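PDB 5U31: CRISPR-associated endonuclease Cas12b from Alicyclobacillus acidoterrestris, which cuts target DNA that a guide RNA has recognised next to a PAM, using a metal-dependent RuvC nuclease as part of bacterial CRISPR antiviral defence. Local coordinates for residues 263-268 against 356-361; 270-275 against 289-294; 414-419 against 442-447. The protein carries 3 engineered substitutions. One frame throughout, in Å; residues are numbered along the deposited sequence.

Interaction 1 of 3, residues 263-268 against 356-361; sequences HLVHLV and ASFLTR
Phe-358 reaches out from the first turn of helix 358-374 and lays its ring against helix 262-277, where Leu-264, Val-265 and Val-268 receive it from three directions. Leu-264 takes a face: its CB stands 3.8 Å from the centroid of the Phe-358 ring and 23° off the ring normal, a CH-pi contact displaced toward the rim at CZ. The two side chains run past each other in opposite senses, and Leu-264 CD2 lies over the CG side of the same face, 3.9 Å from Phe-358 CG. The ring gets this far across because Phe-358 CG is set anti to the backbone N (chi1 163°), which drives CZ up to the backbone of the facing helix. Val-265 lies crosswise to the ring, with CG2 4.2 Å from Phe-358 CE1, while its backbone N approaches CZ obliquely. At the ring edge, near the plane, Val-268 CG1 comes within 4.3 Å of Phe-358 CZ. The other methyl of the same valine, CG2, faces Leu-359 CD2 at 4.4 Å, a looser apolar contact to the residue next to Phe-358. Residues i, i+1 and i+4 of one helix thus all meet a single aromatic side chain of the other, and the side-chain contacts across the join are all apolar. Beyond the two segments, Leu-351 packs on both Phe-358 and Leu-359, and Tyr-362 covers Val-265 and Val-268. The start of helix 358-374 is held by Ser-357 O, which accepts both Arg-361 N and Thr-360 OG1 from the same face of its carbonyl plane. A polar tie nearby, from His-263 NE2 to Glu-354 OE1, fastens the beginning of helix 262-277 to the chain leading into this turn. The arrangement is typical of helix-on-helix packing in a largely helical domain, here REC1 (Helical-1) of the recognition lobe.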
# COMPACT_ATOMS: atom_id res chain seq x y z
N HIS A 263 20.88 -17.07 -31.36
CA HIS A 263 19.94 -17.84 -32.16
C HIS A 263 18.65 -18.12 -31.40
O HIS A 263 17.59 -18.26 -32.01
CB HIS A 263 20.59 -19.14 -32.62
CG HIS A 263 21.10 -19.98 -31.49
ND1 HIS A 263 22.27 -19.69 -30.83
CD2 HIS A 263 20.60 -21.09 -30.91
CE1 HIS A 263 22.47 -20.59 -29.88
NE2 HIS A 263 21.47 -21.45 -29.91
N LEU A 264 18.73 -18.22 -30.07
CA LEU A 264 17.52 -18.43 -29.28
C LEU A 264 16.63 -17.19 -29.30
O LEU A 264 15.40 -17.30 -29.33
CB LEU A 264 17.87 -18.80 -27.84
CG LEU A 264 18.72 -20.04 -27.60
CD1 LEU A 264 20.17 -19.67 -27.53
CD2 LEU A 264 18.30 -20.71 -26.31
N VAL A 265 17.24 -16.00 -29.28
CA VAL A 265 16.48 -14.76 -29.34
C VAL A 265 15.65 -14.71 -30.62
O VAL A 265 14.47 -14.34 -30.59
CB VAL A 265 17.42 -13.55 -29.22
CG1 VAL A 265 16.63 -12.25 -29.28
CG2 VAL A 265 18.21 -13.63 -27.93
N HIS A 266 16.25 -15.08 -31.75
CA HIS A 266 15.51 -15.11 -33.00
C HIS A 266 14.40 -16.15 -32.98
O HIS A 266 13.41 -16.00 -33.70
CB HIS A 266 16.46 -15.36 -34.17
CG HIS A 266 15.80 -15.37 -35.51
ND1 HIS A 266 15.07 -14.31 -36.00
CD2 HIS A 266 15.75 -16.33 -36.47
CE1 HIS A 266 14.60 -14.60 -37.20
NE2 HIS A 266 15.00 -15.82 -37.51
N LEU A 267 14.54 -17.20 -32.16
CA LEU A 267 13.56 -18.27 -32.15
C LEU A 267 12.33 -17.91 -31.31
O LEU A 267 11.20 -18.13 -31.74
CB LEU A 267 14.20 -19.56 -31.63
CG LEU A 267 13.30 -20.79 -31.69
CD1 LEU A 267 12.73 -20.98 -33.10
CD2 LEU A 267 14.07 -22.03 -31.24
N VAL A 268 12.55 -17.35 -30.12
CA VAL A 268 11.42 -16.93 -29.30
C VAL A 268 10.64 -15.80 -29.98
O VAL A 268 9.42 -15.68 -29.81
CB VAL A 268 11.91 -16.54 -27.89
CG1 VAL A 268 13.00 -15.50 -27.97
CG2 VAL A 268 10.76 -16.06 -27.03
N ALA A 356 18.16 -23.90 -19.85
CA ALA A 356 16.90 -24.07 -19.14
C ALA A 356 16.50 -22.84 -18.34
O ALA A 356 15.42 -22.84 -17.73
CB ALA A 356 16.97 -25.30 -18.24
N SER A 357 17.33 -21.80 -18.32
CA SER A 357 16.99 -20.54 -17.68
C SER A 357 16.90 -19.39 -18.67
O SER A 357 16.79 -18.23 -18.26
CB SER A 357 18.00 -20.20 -16.58
OG SER A 357 19.22 -19.73 -17.14
N PHE A 358 16.95 -19.68 -19.97
CA PHE A 358 16.95 -18.62 -20.97
C PHE A 358 15.59 -17.95 -21.08
O PHE A 358 15.51 -16.73 -21.23
CB PHE A 358 17.37 -19.18 -22.33
CG PHE A 358 17.02 -18.29 -23.48
CD1 PHE A 358 17.82 -17.21 -23.80
CD2 PHE A 358 15.88 -18.52 -24.24
CE1 PHE A 358 17.50 -16.38 -24.86
CE2 PHE A 358 15.56 -17.70 -25.30
CZ PHE A 358 16.37 -16.62 -25.61
N LEU A 359 14.51 -18.73 -21.02
CA LEU A 359 13.18 -18.16 -21.22
C LEU A 359 12.79 -17.22 -20.08
O LEU A 359 12.13 -16.21 -20.33
CB LEU A 359 12.15 -19.28 -21.39
CG LEU A 359 12.18 -19.91 -22.78
CD1 LEU A 359 11.45 -21.25 -22.83
CD2 LEU A 359 11.60 -18.93 -23.80
N THR A 360 13.19 -17.52 -18.84
CA THR A 360 12.92 -16.59 -17.75
C THR A 360 13.79 -15.34 -17.87
O THR A 360 13.34 -14.24 -17.55
CB THR A 360 13.14 -17.26 -16.39
OG1 THR A 360 14.51 -17.64 -16.25
CG2 THR A 360 12.26 -18.49 -16.26
N ARG A 361 15.04 -15.50 -18.31
CA ARG A 361 15.88 -14.34 -18.59
C ARG A 361 15.25 -13.45 -19.64
O ARG A 361 15.15 -12.23 -19.47
CB ARG A 361 17.28 -14.78 -19.04
CG ARG A 361 18.19 -15.36 -17.98
CD ARG A 361 19.57 -15.60 -18.59
NE ARG A 361 20.25 -16.76 -18.02
CZ ARG A 361 21.33 -17.32 -18.55
NH1 ARG A 361 21.86 -16.81 -19.66
NH2 ARG A 361 21.89 -18.37 -17.97

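Interaction 2 of 3, residues 270-275 against 289-294; sequences QLQQDM and AHYVTG. With nucleotides of chain C.
The Tyr-291 ring has the side-chain amide of Gln-272 over one face, and the His-290 ring lies between Met-275 O on one face and a DNA sugar on the other. Together these contacts fasten a DNA-binding loop of the REC1 domain, the one that follows helix 262-277, to the side of that helix. Over Tyr-291, Gln-272 NE2 sits 3.5 Å above the ring plane and close to its centre; amide and ring planes differ by just 16°, although the two side chains cross at about a right angle. The histidine ring carries C5' of DT6 of chain C 3.6 Å above the centre of one face, with C2' of DT5 of chain C approaching obliquely from the same side. On the opposite face Met-275 O, a backbone atom of a selenomethionine, is farther off and displaced toward the rim. His-290 has a left-handed backbone (phi 63°), and its N donates to OP1 of DT6 of chain C over 3.0 Å. Thr-293 OG1 makes a weak hydrogen bond to OP1 of the neighbouring DT5 of chain C, so the same loop contacts successive phosphates of one strand. Outside the segments, Asn-366 of helix 358-374 donates from ND2 to both Gln-272 OE1 and Val-292 O, linking the glutamine and the loop a second time. Gln-272 runs extended beyond CG (chi2 166°), and its OE1 accepts Val-292 N at 2.8 Å in an almost straight bond, the donor standing above the amide carbonyl plane.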
# COMPACT_ATOMS: atom_id res chain seq x y z
N GLN A 270 10.13 -15.68 -33.24
CA GLN A 270 9.23 -16.46 -34.08
C GLN A 270 8.10 -17.04 -33.25
O GLN A 270 6.94 -17.06 -33.69
CB GLN A 270 10.00 -17.59 -34.78
CG GLN A 270 11.10 -17.13 -35.72
CD GLN A 270 11.84 -18.29 -36.35
OE1 GLN A 270 11.37 -19.43 -36.33
NE2 GLN A 270 13.01 -18.02 -36.92
N LEU A 271 8.41 -17.50 -32.04
CA LEU A 271 7.37 -18.04 -31.16
C LEU A 271 6.33 -16.98 -30.84
O LEU A 271 5.13 -17.21 -30.96
CB LEU A 271 8.00 -18.58 -29.88
CG LEU A 271 7.45 -19.85 -29.23
CD1 LEU A 271 7.77 -19.89 -27.73
CD2 LEU A 271 5.95 -19.99 -29.44
N GLN A 272 6.79 -15.79 -30.45
CA GLN A 272 5.87 -14.75 -30.01
C GLN A 272 4.98 -14.26 -31.14
O GLN A 272 3.83 -13.86 -30.89
CB GLN A 272 6.65 -13.60 -29.38
CG GLN A 272 7.23 -13.96 -28.02
CD GLN A 272 8.28 -12.98 -27.54
OE1 GLN A 272 8.68 -13.02 -26.37
NE2 GLN A 272 8.74 -12.11 -28.43
N GLN A 273 5.46 -14.29 -32.38
CA GLN A 273 4.61 -13.98 -33.51
C GLN A 273 3.85 -15.19 -34.02
O GLN A 273 2.82 -15.03 -34.68
CB GLN A 273 5.43 -13.36 -34.65
CG GLN A 273 4.59 -12.59 -35.65
CD GLN A 273 5.36 -11.48 -36.33
OE1 GLN A 273 6.31 -11.73 -37.07
NE2 GLN A 273 4.95 -10.24 -36.08
N ASP A 274 4.34 -16.40 -33.74
CA ASP A 274 3.57 -17.60 -34.02
C ASP A 274 2.23 -17.55 -33.31
O ASP A 274 1.16 -17.65 -33.93
CB ASP A 274 4.36 -18.84 -33.59
CG ASP A 274 3.78 -20.14 -34.13
OD1 ASP A 274 4.57 -20.97 -34.63
OD2 ASP A 274 2.55 -20.33 -34.08
N MSE A 275 2.26 -17.36 -31.99
CA MSE A 275 1.04 -17.34 -31.19
C MSE A 275 0.24 -16.07 -31.45
O MSE A 275 -0.97 -16.05 -31.25
CB MSE A 275 1.39 -17.48 -29.70
CG MSE A 275 2.23 -18.73 -29.41
SE MSE A 275 3.15 -18.72 -27.69
CE MSE A 275 1.72 -19.42 -26.56
N ALA A 289 2.74 -7.54 -27.56
CA ALA A 289 1.60 -8.45 -27.54
C ALA A 289 2.06 -9.89 -27.77
O ALA A 289 2.87 -10.16 -28.66
CB ALA A 289 0.59 -8.05 -28.61
N HIS A 290 1.55 -10.80 -26.95
CA HIS A 290 1.88 -12.22 -26.94
C HIS A 290 3.34 -12.49 -26.61
O HIS A 290 3.81 -13.62 -26.79
CB HIS A 290 1.52 -12.90 -28.27
CG HIS A 290 0.05 -12.95 -28.54
ND1 HIS A 290 -0.58 -12.07 -29.40
CD2 HIS A 290 -0.92 -13.77 -28.06
CE1 HIS A 290 -1.87 -12.35 -29.44
NE2 HIS A 290 -2.10 -13.37 -28.64
N TYR A 291 4.07 -11.49 -26.13
CA TYR A 291 5.46 -11.71 -25.75
C TYR A 291 5.53 -12.63 -24.54
O TYR A 291 4.63 -12.68 -23.70
CB TYR A 291 6.14 -10.37 -25.44
CG TYR A 291 6.67 -9.66 -26.66
CD1 TYR A 291 7.87 -8.95 -26.60
CD2 TYR A 291 6.00 -9.70 -27.87
CE1 TYR A 291 8.36 -8.29 -27.71
CE2 TYR A 291 6.49 -9.04 -28.99
CZ TYR A 291 7.67 -8.34 -28.90
OH TYR A 291 8.17 -7.68 -30.01
N VAL A 292 6.63 -13.38 -24.45
CA VAL A 292 6.80 -14.35 -23.38
C VAL A 292 7.09 -13.59 -22.08
O VAL A 292 8.16 -12.99 -21.93
CB VAL A 292 7.91 -15.35 -23.69
CG1 VAL A 292 8.18 -16.22 -22.49
CG2 VAL A 292 7.51 -16.20 -24.88
N THR A 293 6.15 -13.64 -21.14
CA THR A 293 6.31 -13.01 -19.84
C THR A 293 6.52 -14.06 -18.76
O THR A 293 6.30 -15.26 -18.96
CB THR A 293 5.09 -12.14 -19.50
OG1 THR A 293 3.95 -12.98 -19.26
CG2 THR A 293 4.78 -11.19 -20.64
N GLY A 294 6.96 -13.59 -17.58
CA GLY A 294 7.18 -14.50 -16.47
C GLY A 294 5.91 -15.13 -15.94
O GLY A 294 5.94 -16.24 -15.41
P DT C 6 -0.71 -10.73 -23.82
OP1 DT C 6 0.51 -10.04 -24.28
OP2 DT C 6 -1.20 -10.53 -22.44
O5' DT C 6 -1.90 -10.36 -24.83
C5' DT C 6 -1.71 -10.48 -26.23
C4' DT C 6 -3.00 -10.20 -26.97
O4' DT C 6 -3.95 -11.25 -26.71
C3' DT C 6 -3.71 -8.92 -26.55
O3' DT C 6 -3.20 -7.82 -27.29
C2' DT C 6 -5.16 -9.21 -26.93
C1' DT C 6 -5.27 -10.72 -26.70
N1 DT C 6 -5.93 -11.08 -25.41
C2 DT C 6 -7.25 -11.42 -25.42
O2 DT C 6 -7.92 -11.47 -26.44
N3 DT C 6 -7.78 -11.72 -24.20
C4 DT C 6 -7.13 -11.71 -22.98
O4 DT C 6 -7.69 -11.99 -21.93
C5 DT C 6 -5.73 -11.33 -23.04
C7 DT C 6 -4.92 -11.28 -21.78
C6 DT C 6 -5.21 -11.03 -24.24
P DT C 5 -0.39 -14.16 -19.39
OP1 DT C 5 0.98 -13.61 -19.41
OP2 DT C 5 -1.42 -13.53 -18.54
O5' DT C 5 -0.90 -14.17 -20.90
C5' DT C 5 -0.05 -14.66 -21.94
C4' DT C 5 -0.76 -14.55 -23.27
O4' DT C 5 -1.84 -15.51 -23.32
C3' DT C 5 -1.43 -13.22 -23.53
O3' DT C 5 -0.49 -12.30 -24.05
C2' DT C 5 -2.48 -13.59 -24.56
C1' DT C 5 -2.91 -14.98 -24.09
N1 DT C 5 -4.15 -14.97 -23.26
C2 DT C 5 -5.37 -15.12 -23.87
O2 DT C 5 -5.50 -15.26 -25.07
N3 DT C 5 -6.44 -15.11 -23.02
C4 DT C 5 -6.41 -14.96 -21.64
O4 DT C 5 -7.43 -14.96 -20.96
C5 DT C 5 -5.10 -14.81 -21.07
C7 DT C 5 -4.94 -14.64 -19.58
C6 DT C 5 -4.04 -14.82 -21.89

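Interaction 3 of 3, residues 414-419 against 442-447; sequences ERRHAI and ISMSEQ. With nucleotides of chain B.
Apolar contact joins Ile-442 to Ile-419 and His-417: Ile-442 CD1 meets Ile-419 CD1 at 3.5 Å and His-417 CB at 3.9 Å, the two isoleucines crossing at a slant. The selenomethionine Met-444, bent at chi2 (-60°), curls its tip back toward the other segment, with CE 3.6 Å from Arg-416 CG and SE beside Arg-415 O. One backbone hydrogen bond spans the segments, Ile-442 N to His-417 O at 3.2 Å. It carries on the pairing of strands 418-421 and 437-441 in the three-stranded antiparallel sheet of the WED-II (OBD-II) domain, just where the chain leaves that sheet for the guide RNA. Polar and RNA contacts take over from there. Arg-416, which binds the guide, makes a weak hydrogen bond from NH2 to OP1 of G28 of chain B, and C5' of the same nucleotide lies over its guanidinium face. His-417 ND1 takes a hydrogen bond from the backbone N of Asn-410. Ser-445 CA and CB pack against C8 of G30 of chain B, whereas Gln-447 OE1 stands 2.9 Å from N2 of that base and Gln-447 NE2 3.2 Å from C2 of C92 of chain B.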
# COMPACT_ATOMS: atom_id res chain seq x y z
N GLU A 414 -21.85 23.20 26.82
CA GLU A 414 -20.90 22.25 27.40
C GLU A 414 -19.90 21.76 26.36
O GLU A 414 -18.69 21.85 26.56
CB GLU A 414 -21.65 21.07 28.01
CG GLU A 414 -22.41 21.40 29.28
CD GLU A 414 -22.93 20.16 29.99
OE1 GLU A 414 -22.57 19.04 29.56
OE2 GLU A 414 -23.70 20.30 30.97
N ARG A 415 -20.39 21.24 25.24
CA ARG A 415 -19.52 20.78 24.17
C ARG A 415 -19.77 21.53 22.86
O ARG A 415 -19.43 21.03 21.79
CB ARG A 415 -19.68 19.27 23.96
CG ARG A 415 -19.02 18.43 25.05
CD ARG A 415 -19.44 16.97 24.99
NE ARG A 415 -18.73 16.17 25.98
CZ ARG A 415 -19.05 14.92 26.30
NH1 ARG A 415 -20.06 14.31 25.70
NH2 ARG A 415 -18.34 14.27 27.22
N ARG A 416 -20.35 22.73 22.94
CA ARG A 416 -20.64 23.53 21.76
C ARG A 416 -19.48 24.48 21.51
O ARG A 416 -19.47 25.63 21.96
CB ARG A 416 -21.95 24.29 21.93
CG ARG A 416 -23.15 23.41 22.24
CD ARG A 416 -24.41 24.02 21.67
NE ARG A 416 -25.62 23.35 22.13
CZ ARG A 416 -26.83 23.62 21.66
NH1 ARG A 416 -27.00 24.53 20.72
NH2 ARG A 416 -27.88 22.96 22.14
N HIS A 417 -18.47 23.99 20.80
CA HIS A 417 -17.31 24.81 20.49
C HIS A 417 -17.61 25.73 19.32
O HIS A 417 -18.69 25.70 18.72
CB HIS A 417 -16.10 23.92 20.21
CG HIS A 417 -15.91 22.83 21.22
ND1 HIS A 417 -15.57 23.08 22.53
CD2 HIS A 417 -16.02 21.49 21.11
CE1 HIS A 417 -15.48 21.94 23.18
NE2 HIS A 417 -15.74 20.95 22.34
N ALA A 418 -16.64 26.57 18.98
CA ALA A 418 -16.79 27.52 17.90
C ALA A 418 -15.42 27.87 17.35
O ALA A 418 -14.39 27.63 17.99
CB ALA A 418 -17.50 28.80 18.35
N ILE A 419 -15.42 28.44 16.16
CA ILE A 419 -14.21 28.96 15.54
C ILE A 419 -14.47 30.40 15.15
O ILE A 419 -15.50 30.71 14.54
CB ILE A 419 -13.79 28.12 14.31
CG1 ILE A 419 -12.86 26.99 14.76
CG2 ILE A 419 -13.11 28.99 13.28
CD1 ILE A 419 -13.17 25.69 14.11
N ILE A 442 -19.40 24.98 15.71
CA ILE A 442 -18.97 23.70 15.17
C ILE A 442 -20.01 22.65 15.51
O ILE A 442 -20.51 22.60 16.64
CB ILE A 442 -17.60 23.29 15.73
CG1 ILE A 442 -16.56 24.36 15.43
CG2 ILE A 442 -17.19 21.94 15.20
CD1 ILE A 442 -15.39 24.30 16.37
N SER A 443 -20.33 21.80 14.53
CA SER A 443 -21.18 20.65 14.81
C SER A 443 -20.51 19.73 15.83
O SER A 443 -19.28 19.58 15.84
CB SER A 443 -21.50 19.89 13.52
OG SER A 443 -22.33 20.66 12.66
N MSE A 444 -21.32 19.12 16.69
CA MSE A 444 -20.85 18.21 17.74
C MSE A 444 -19.87 17.17 17.22
O MSE A 444 -20.09 16.56 16.17
CB MSE A 444 -22.02 17.50 18.40
CG MSE A 444 -22.94 18.40 19.19
SE MSE A 444 -22.02 19.32 20.63
CE MSE A 444 -23.59 19.86 21.66
N SER A 445 -18.79 16.95 17.96
CA SER A 445 -17.77 16.01 17.52
C SER A 445 -17.15 15.36 18.75
O SER A 445 -16.39 16.02 19.48
CB SER A 445 -16.71 16.71 16.68
OG SER A 445 -15.70 15.80 16.30
N GLU A 446 -17.47 14.09 18.98
CA GLU A 446 -16.82 13.37 20.07
C GLU A 446 -15.31 13.35 19.90
O GLU A 446 -14.57 13.23 20.88
CB GLU A 446 -17.36 11.94 20.16
CG GLU A 446 -18.82 11.84 20.55
CD GLU A 446 -19.32 10.41 20.59
OE1 GLU A 446 -18.62 9.52 20.07
OE2 GLU A 446 -20.42 10.18 21.15
N GLN A 447 -14.83 13.48 18.66
CA GLN A 447 -13.40 13.56 18.42
C GLN A 447 -12.80 14.80 19.07
O GLN A 447 -11.64 14.76 19.52
CB GLN A 447 -13.12 13.56 16.92
CG GLN A 447 -11.68 13.39 16.53
CD GLN A 447 -11.52 13.21 15.04
OE1 GLN A 447 -12.17 13.90 14.26
NE2 GLN A 447 -10.66 12.28 14.64
P G B 30 -23.38 16.63 11.35
OP1 G B 30 -24.33 17.76 11.42
OP2 G B 30 -23.13 15.96 10.05
O5' G B 30 -21.99 17.12 11.93
C5' G B 30 -21.10 16.22 12.58
C4' G B 30 -19.70 16.31 12.03
O4' G B 30 -18.76 16.28 13.12
C3' G B 30 -19.29 15.16 11.12
O3' G B 30 -19.68 15.38 9.78
C2' G B 30 -17.78 15.07 11.32
O2' G B 30 -17.10 15.97 10.47
C1' G B 30 -17.62 15.53 12.76
N9 G B 30 -17.47 14.43 13.72
C8 G B 30 -18.30 14.18 14.79
N7 G B 30 -17.93 13.15 15.50
C5 G B 30 -16.77 12.71 14.87
C6 G B 30 -15.92 11.63 15.19
O6 G B 30 -16.02 10.82 16.13
N1 G B 30 -14.87 11.53 14.30
C2 G B 30 -14.65 12.36 13.23
N2 G B 30 -13.57 12.10 12.48
N3 G B 30 -15.44 13.37 12.92
C4 G B 30 -16.47 13.49 13.78
P G B 28 -30.02 21.48 20.16
OP1 G B 28 -29.28 22.76 20.07
OP2 G B 28 -31.33 21.36 19.46
O5' G B 28 -29.07 20.31 19.64
C5' G B 28 -27.83 20.05 20.29
C4' G B 28 -27.23 18.73 19.86
O4' G B 28 -28.13 17.63 20.16
C3' G B 28 -26.94 18.57 18.38
O3' G B 28 -25.76 19.24 17.98
C2' G B 28 -26.87 17.05 18.23
O2' G B 28 -25.62 16.55 18.71
C1' G B 28 -27.96 16.60 19.20
N9 G B 28 -29.24 16.37 18.51
C8 G B 28 -30.36 17.15 18.54
N7 G B 28 -31.34 16.68 17.81
C5 G B 28 -30.82 15.51 17.26
C6 G B 28 -31.41 14.57 16.38
O6 G B 28 -32.55 14.57 15.90
N1 G B 28 -30.53 13.54 16.08
C2 G B 28 -29.24 13.43 16.56
N2 G B 28 -28.55 12.36 16.14
N3 G B 28 -28.68 14.30 17.37
C4 G B 28 -29.52 15.31 17.68
P C B 92 -7.56 5.83 17.54
OP1 C B 92 -6.16 5.60 17.98
OP2 C B 92 -8.51 6.33 18.55
O5' C B 92 -7.63 6.82 16.29
C5' C B 92 -7.03 6.49 15.04
C4' C B 92 -7.65 7.27 13.90
O4' C B 92 -9.07 7.00 13.83
C3' C B 92 -7.56 8.78 13.99
O3' C B 92 -6.32 9.29 13.55
C2' C B 92 -8.72 9.24 13.12
O2' C B 92 -8.38 9.17 11.75
C1' C B 92 -9.76 8.15 13.40
N1 C B 92 -10.73 8.55 14.46
C2 C B 92 -11.82 9.35 14.11
O2 C B 92 -11.95 9.72 12.93
N3 C B 92 -12.71 9.71 15.06
C4 C B 92 -12.54 9.30 16.31
N4 C B 92 -13.44 9.68 17.22
C5 C B 92 -11.44 8.48 16.70
C6 C B 92 -10.56 8.13 15.75

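Interactions 1 and 2 are neighbours in the REC1 domain, their centres about 11 Å apart on successive parts of helix 262-277. Interaction 2 is nested along the chain inside the loop closed by interaction 1. The two meet where Val-268 CG2 packs on Val-292 CG2 at 3.9 Å, and through this touch the helical packing of one backs the DNA-contacting loop of the other. Interaction 3 comes later in sequence, in the WED-II domain on the far side of the chain's centre, with centres about 68 Å from interaction 1 and about 63 Å from interaction 2. Of the contacts here, interaction 2 meets DNA and interaction 3 the guide RNA, at two distant parts of the complex.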